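Local coordinates for FEZ-1 protein (Fluoribacter gormanii, PDB 5WCK) that probably hydrolyses beta-lactam antibiotics as a monomeric, subclass B3 metallo-beta-lactamase with two zinc ions in its active site, at residues Tyr28-Asn40 against Glu132-His144. The protein carries 2 engineered substitutions. Sequence-based numbering, arbitrary orientation.
Sequences YLIVTPRGNILIN and ERVELGGTVLTAH. With SO4 (sulfate ion), chain F; SO4 (sulfate ion), chain I.
L136 lies against the turn of the 28-40 hairpin and splits its contacts between two branches. CD2 is 3.4 Å from the backbone O of G35 and also meets I37 CG1, while CD1 lies near R34 O. CG anti to the backbone N (chi1 -176°) carries the branch point toward this turn. T32 crosses L136 at about a right angle: its CG2 sits 3.3 Å from L136 O, and its OG1 touches L136 CG. On the flank, R34 CG runs 3.6 Å from G137 CA before the side chain, bent at chi2 and chi3, turns away to a sulfate, probably from the crystallisation liquor, bound through NE and NH2.

Deeper in, contact is by methyl groups. L141 CD2 meets I39 CD1 tip to tip at 4.0 Å and I30 CD1 in the same manner, and the CG2 atoms of I30 and T139 come within 3.6 Å. Strand 35-39 faces strand 133-136 with axes 8.6 Å apart at 146°, and 28-32 runs near 139-144 in a similarly antiparallel sense. The two hairpins belong to different sheets, as in the αβ/βα sandwich of metallo-beta-lactamases. L68 extends this interface, touching both I37 and L141, and the side chain of I39 is about 12 Å from a zinc ion.

The polar groups of the turn position T32. Its OG1, held between backbone N and carbonyl carbon (chi1 89°), accepts from R34 N, making an ST turn, and donates to G35 O at 2.6 Å, with OG1 slightly out of the plane of the G35 carbonyl. G35 O also takes a weak bond from T32 N. Across the contact, the type I' turn from L136 to T139 brings G137 against T32 and P33, its CA near T32 OG1 and its O near P33 CD; T139 OG1 is hydrogen-bonded to N16 ND2.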
loop_
_atom_site.group_PDB
_atom_site.type_symbol
_atom_site.label_atom_id
_atom_site.label_comp_id
_atom_site.label_asym_id
_atom_site.label_seq_id
_atom_site.Cartn_x
_atom_site.Cartn_y
_atom_site.Cartn_z
ATOM N N TYR A 28 0.903 -7.664 2.040
ATOM C CA TYR A 28 1.497 -8.511 1.037
ATOM C C TYR A 28 2.810 -9.082 1.565
ATOM O O TYR A 28 3.560 -8.399 2.264
ATOM C CB TYR A 28 1.734 -7.721 -0.259
ATOM C CG TYR A 28 0.471 -7.104 -0.801
ATOM C CD1 TYR A 28 -0.370 -7.840 -1.621
ATOM C CD2 TYR A 28 0.051 -5.847 -0.410
ATOM C CE1 TYR A 28 -1.576 -7.314 -2.064
ATOM C CE2 TYR A 28 -1.139 -5.296 -0.857
ATOM C CZ TYR A 28 -1.963 -6.035 -1.697
ATOM O OH TYR A 28 -3.152 -5.559 -2.186
ATOM N N LEU A 29 3.077 -10.339 1.224
ATOM C CA LEU A 29 4.309 -11.026 1.592
ATOM C C LEU A 29 5.020 -11.447 0.311
ATOM O O LEU A 29 4.424 -12.088 -0.547
ATOM C CB LEU A 29 4.010 -12.264 2.448
ATOM C CG LEU A 29 5.237 -12.923 3.075
ATOM C CD1 LEU A 29 5.748 -12.114 4.260
ATOM C CD2 LEU A 29 4.951 -14.356 3.492
ATOM N N ILE A 30 6.291 -11.056 0.190
ATOM C CA ILE A 30 7.114 -11.453 -0.953
ATOM C C ILE A 30 8.163 -12.404 -0.374
ATOM O O ILE A 30 8.926 -12.020 0.505
ATOM C CB ILE A 30 7.733 -10.244 -1.680
ATOM C CG1 ILE A 30 6.688 -9.321 -2.309
ATOM C CG2 ILE A 30 8.682 -10.725 -2.761
ATOM C CD1 ILE A 30 6.047 -8.335 -1.401
ATOM N N VAL A 31 8.188 -13.634 -0.891
ATOM C CA VAL A 31 8.977 -14.726 -0.318
ATOM C C VAL A 31 10.181 -14.977 -1.230
ATOM O O VAL A 31 10.009 -15.246 -2.422
ATOM C CB VAL A 31 8.130 -15.996 -0.152
ATOM C CG1 VAL A 31 8.985 -17.172 0.299
ATOM C CG2 VAL A 31 6.990 -15.758 0.820
ATOM N N THR A 32 11.378 -14.902 -0.646
ATOM C CA THR A 32 12.633 -15.079 -1.389
ATOM C C THR A 32 13.524 -16.064 -0.655
ATOM O O THR A 32 13.370 -16.316 0.538
ATOM C CB THR A 32 13.397 -13.767 -1.621
ATOM O OG1 THR A 32 14.281 -13.521 -0.520
ATOM C CG2 THR A 32 12.482 -12.575 -1.814
ATOM N N PRO A 33 14.528 -16.621 -1.366
ATOM C CA PRO A 33 15.505 -17.499 -0.722
ATOM C C PRO A 33 16.317 -16.852 0.405
ATOM O O PRO A 33 16.955 -17.590 1.194
ATOM C CB PRO A 33 16.407 -17.924 -1.883
ATOM C CG PRO A 33 15.571 -17.725 -3.109
ATOM C CD PRO A 33 14.754 -16.489 -2.811
ATOM N N ARG A 34 16.302 -15.514 0.487
ATOM C CA ARG A 34 17.075 -14.783 1.479
ATOM C C ARG A 34 16.161 -14.096 2.498
ATOM O O ARG A 34 16.618 -13.208 3.243
ATOM C CB ARG A 34 18.003 -13.766 0.795
ATOM C CG ARG A 34 18.922 -14.375 -0.260
ATOM C CD ARG A 34 19.846 -15.436 0.306
ATOM N NE ARG A 34 20.803 -14.856 1.213
ATOM C CZ ARG A 34 21.640 -15.547 1.982
ATOM N NH1 ARG A 34 21.547 -16.869 2.063
ATOM N NH2 ARG A 34 22.584 -14.905 2.642
ATOM N N GLY A 35 14.891 -14.511 2.542
ATOM C CA GLY A 35 13.939 -13.992 3.513
ATOM C C GLY A 35 12.789 -13.296 2.816
ATOM O O GLY A 35 12.700 -13.293 1.576
ATOM N N ASN A 36 11.909 -12.694 3.623
ATOM C CA ASN A 36 10.628 -12.198 3.117
ATOM C C ASN A 36 10.497 -10.685 3.301
ATOM O O ASN A 36 11.084 -10.097 4.224
ATOM C CB ASN A 36 9.480 -12.912 3.829
ATOM C CG ASN A 36 9.613 -14.415 3.744
ATOM O OD1 ASN A 36 10.180 -14.951 2.781
ATOM N ND2 ASN A 36 9.114 -15.093 4.765
ATOM N N ILE A 37 9.689 -10.068 2.425
ATOM C CA ILE A 37 9.327 -8.662 2.507
ATOM C C ILE A 37 7.834 -8.598 2.848
ATOM O O ILE A 37 7.042 -9.318 2.229
ATOM C CB ILE A 37 9.561 -7.922 1.183
ATOM C CG1 ILE A 37 11.012 -8.071 0.704
ATOM C CG2 ILE A 37 9.129 -6.464 1.280
ATOM C CD1 ILE A 37 11.260 -7.536 -0.684
ATOM N N LEU A 38 7.492 -7.793 3.848
ATOM C CA LEU A 38 6.110 -7.542 4.238
ATOM C C LEU A 38 5.738 -6.102 3.878
ATOM O O LEU A 38 6.499 -5.164 4.187
ATOM C CB LEU A 38 5.951 -7.782 5.743
ATOM C CG LEU A 38 4.570 -7.487 6.312
ATOM C CD1 LEU A 38 3.507 -8.408 5.743
ATOM C CD2 LEU A 38 4.559 -7.579 7.831
ATOM N N ILE A 39 4.576 -5.933 3.226
ATOM C CA ILE A 39 4.047 -4.583 2.872
ATOM C C ILE A 39 2.728 -4.376 3.638
ATOM O O ILE A 39 1.855 -5.188 3.457
ATOM C CB ILE A 39 3.830 -4.434 1.349
ATOM C CG1 ILE A 39 5.029 -4.930 0.537
ATOM C CG2 ILE A 39 3.521 -2.984 1.024
ATOM C CD1 ILE A 39 4.972 -4.574 -0.940
ATOM N N ASN A 40 2.705 -3.326 4.466
ATOM C CA ASN A 40 1.572 -2.839 5.302
ATOM C C ASN A 40 1.475 -3.599 6.634
ATOM O O ASN A 40 1.199 -4.748 6.606
ATOM C CB ASN A 40 0.254 -2.670 4.542
ATOM C CG ASN A 40 0.371 -1.672 3.411
ATOM O OD1 ASN A 40 0.944 -0.625 3.570
ATOM N ND2 ASN A 40 -0.206 -1.993 2.269
ATOM N N GLU A 132 13.357 4.232 -6.604
ATOM C CA GLU A 132 14.373 3.413 -5.931
ATOM C C GLU A 132 13.906 1.958 -5.813
ATOM O O GLU A 132 12.734 1.676 -5.621
ATOM C CB GLU A 132 14.670 3.947 -4.535
ATOM C CG GLU A 132 15.854 3.300 -3.870
ATOM C CD GLU A 132 16.385 4.059 -2.678
ATOM O OE1 GLU A 132 17.428 3.635 -2.135
ATOM O OE2 GLU A 132 15.774 5.048 -2.300
ATOM N N ARG A 133 14.852 1.023 -5.953
ATOM C CA ARG A 133 14.542 -0.406 -5.860
ATOM C C ARG A 133 14.752 -0.916 -4.429
ATOM O O ARG A 133 15.624 -0.448 -3.686
ATOM C CB ARG A 133 15.365 -1.152 -6.923
ATOM C CG ARG A 133 14.928 -0.759 -8.327
ATOM C CD ARG A 133 15.626 -1.376 -9.510
ATOM N NE ARG A 133 17.051 -1.532 -9.398
ATOM C CZ ARG A 133 17.727 -2.400 -10.144
ATOM N NH1 ARG A 133 18.985 -2.685 -9.867
ATOM N NH2 ARG A 133 17.120 -3.020 -11.146
ATOM N N VAL A 134 13.941 -1.916 -4.071
ATOM C CA VAL A 134 14.110 -2.705 -2.874
ATOM C C VAL A 134 14.312 -4.142 -3.350
ATOM O O VAL A 134 13.430 -4.724 -4.017
ATOM C CB VAL A 134 12.918 -2.591 -1.913
ATOM C CG1 VAL A 134 13.030 -3.577 -0.746
ATOM C CG2 VAL A 134 12.741 -1.165 -1.415
ATOM N N GLU A 135 15.492 -4.692 -3.038
ATOM C CA GLU A 135 15.934 -5.959 -3.623
ATOM C C GLU A 135 16.222 -6.951 -2.488
ATOM O O GLU A 135 16.869 -6.606 -1.496
ATOM C CB GLU A 135 17.199 -5.743 -4.465
ATOM C CG GLU A 135 17.045 -4.749 -5.627
ATOM C CD GLU A 135 18.303 -4.508 -6.464
ATOM O OE1 GLU A 135 18.638 -5.372 -7.298
ATOM O OE2 GLU A 135 18.972 -3.460 -6.271
ATOM N N LEU A 136 15.740 -8.192 -2.623
ATOM C CA LEU A 136 16.054 -9.243 -1.682
ATOM C C LEU A 136 15.983 -10.579 -2.406
ATOM O O LEU A 136 14.977 -10.881 -3.055
ATOM C CB LEU A 136 15.071 -9.231 -0.503
ATOM C CG LEU A 136 15.321 -10.225 0.628
ATOM C CD1 LEU A 136 16.628 -9.953 1.358
ATOM C CD2 LEU A 136 14.171 -10.239 1.610
ATOM N N GLY A 137 17.086 -11.345 -2.330
ATOM C CA GLY A 137 17.084 -12.689 -2.873
ATOM C C GLY A 137 16.762 -12.751 -4.360
ATOM O O GLY A 137 16.216 -13.764 -4.814
ATOM N N GLY A 138 17.096 -11.681 -5.103
ATOM C CA GLY A 138 16.845 -11.607 -6.536
ATOM C C GLY A 138 15.502 -10.997 -6.909
ATOM O O GLY A 138 15.261 -10.722 -8.081
ATOM N N THR A 139 14.588 -10.863 -5.943
ATOM C CA THR A 139 13.332 -10.182 -6.197
ATOM C C THR A 139 13.555 -8.663 -6.142
ATOM O O THR A 139 14.252 -8.183 -5.254
ATOM C CB THR A 139 12.255 -10.656 -5.220
ATOM O OG1 THR A 139 11.976 -12.013 -5.561
ATOM C CG2 THR A 139 10.999 -9.820 -5.317
ATOM N N VAL A 140 12.950 -7.922 -7.087
ATOM C CA VAL A 140 13.164 -6.473 -7.214
ATOM C C VAL A 140 11.802 -5.774 -7.183
ATOM O O VAL A 140 10.990 -5.973 -8.121
ATOM C CB VAL A 140 13.900 -6.122 -8.516
ATOM C CG1 VAL A 140 14.084 -4.611 -8.649
ATOM C CG2 VAL A 140 15.235 -6.853 -8.627
ATOM N N LEU A 141 11.569 -4.957 -6.146
ATOM C CA LEU A 141 10.385 -4.091 -6.039
ATOM C C LEU A 141 10.847 -2.673 -6.374
ATOM O O LEU A 141 11.982 -2.301 -6.050
ATOM C CB LEU A 141 9.806 -4.115 -4.618
ATOM C CG LEU A 141 8.822 -5.237 -4.312
ATOM C CD1 LEU A 141 9.420 -6.589 -4.601
ATOM C CD2 LEU A 141 8.375 -5.183 -2.853
ATOM N N THR A 142 9.973 -1.882 -6.989
ATOM C CA THR A 142 10.277 -0.490 -7.284
ATOM C C THR A 142 9.268 0.422 -6.590
ATOM O O THR A 142 8.035 0.189 -6.675
ATOM C CB THR A 142 10.306 -0.196 -8.787
ATOM O OG1 THR A 142 11.307 -0.991 -9.454
ATOM C CG2 THR A 142 10.619 1.262 -9.041
ATOM N N ALA A 143 9.790 1.436 -5.890
ATOM C CA ALA A 143 8.988 2.434 -5.192
ATOM C C ALA A 143 8.693 3.599 -6.140
ATOM O O ALA A 143 9.610 4.269 -6.615
ATOM C CB ALA A 143 9.722 2.925 -3.981
ATOM N N HIS A 144 7.416 3.821 -6.442
ATOM C CA HIS A 144 7.006 4.957 -7.251
ATOM C C HIS A 144 6.311 5.973 -6.355
ATOM O O HIS A 144 5.324 5.648 -5.705
ATOM C CB HIS A 144 6.081 4.561 -8.399
ATOM C CG HIS A 144 6.667 3.542 -9.308
ATOM N ND1 HIS A 144 7.329 3.869 -10.471
ATOM C CD2 HIS A 144 6.715 2.194 -9.199
ATOM C CE1 HIS A 144 7.708 2.746 -11.070
ATOM N NE2 HIS A 144 7.352 1.724 -10.313
HETATM S S SO4 F . 21.808 -11.401 1.361
HETATM O O1 SO4 F . 20.367 -11.226 1.206
HETATM O O2 SO4 F . 22.102 -11.798 2.751
HETATM O O3 SO4 F . 22.214 -12.468 0.402
HETATM O O4 SO4 F . 22.617 -10.243 1.025
HETATM S S SO4 I . 18.566 2.223 -6.913
HETATM O O1 SO4 I . 18.707 1.650 -5.555
HETATM O O2 SO4 I . 17.225 1.875 -7.439
HETATM O O3 SO4 I . 18.620 3.696 -6.808
HETATM O O4 SO4 I . 19.661 1.725 -7.758
#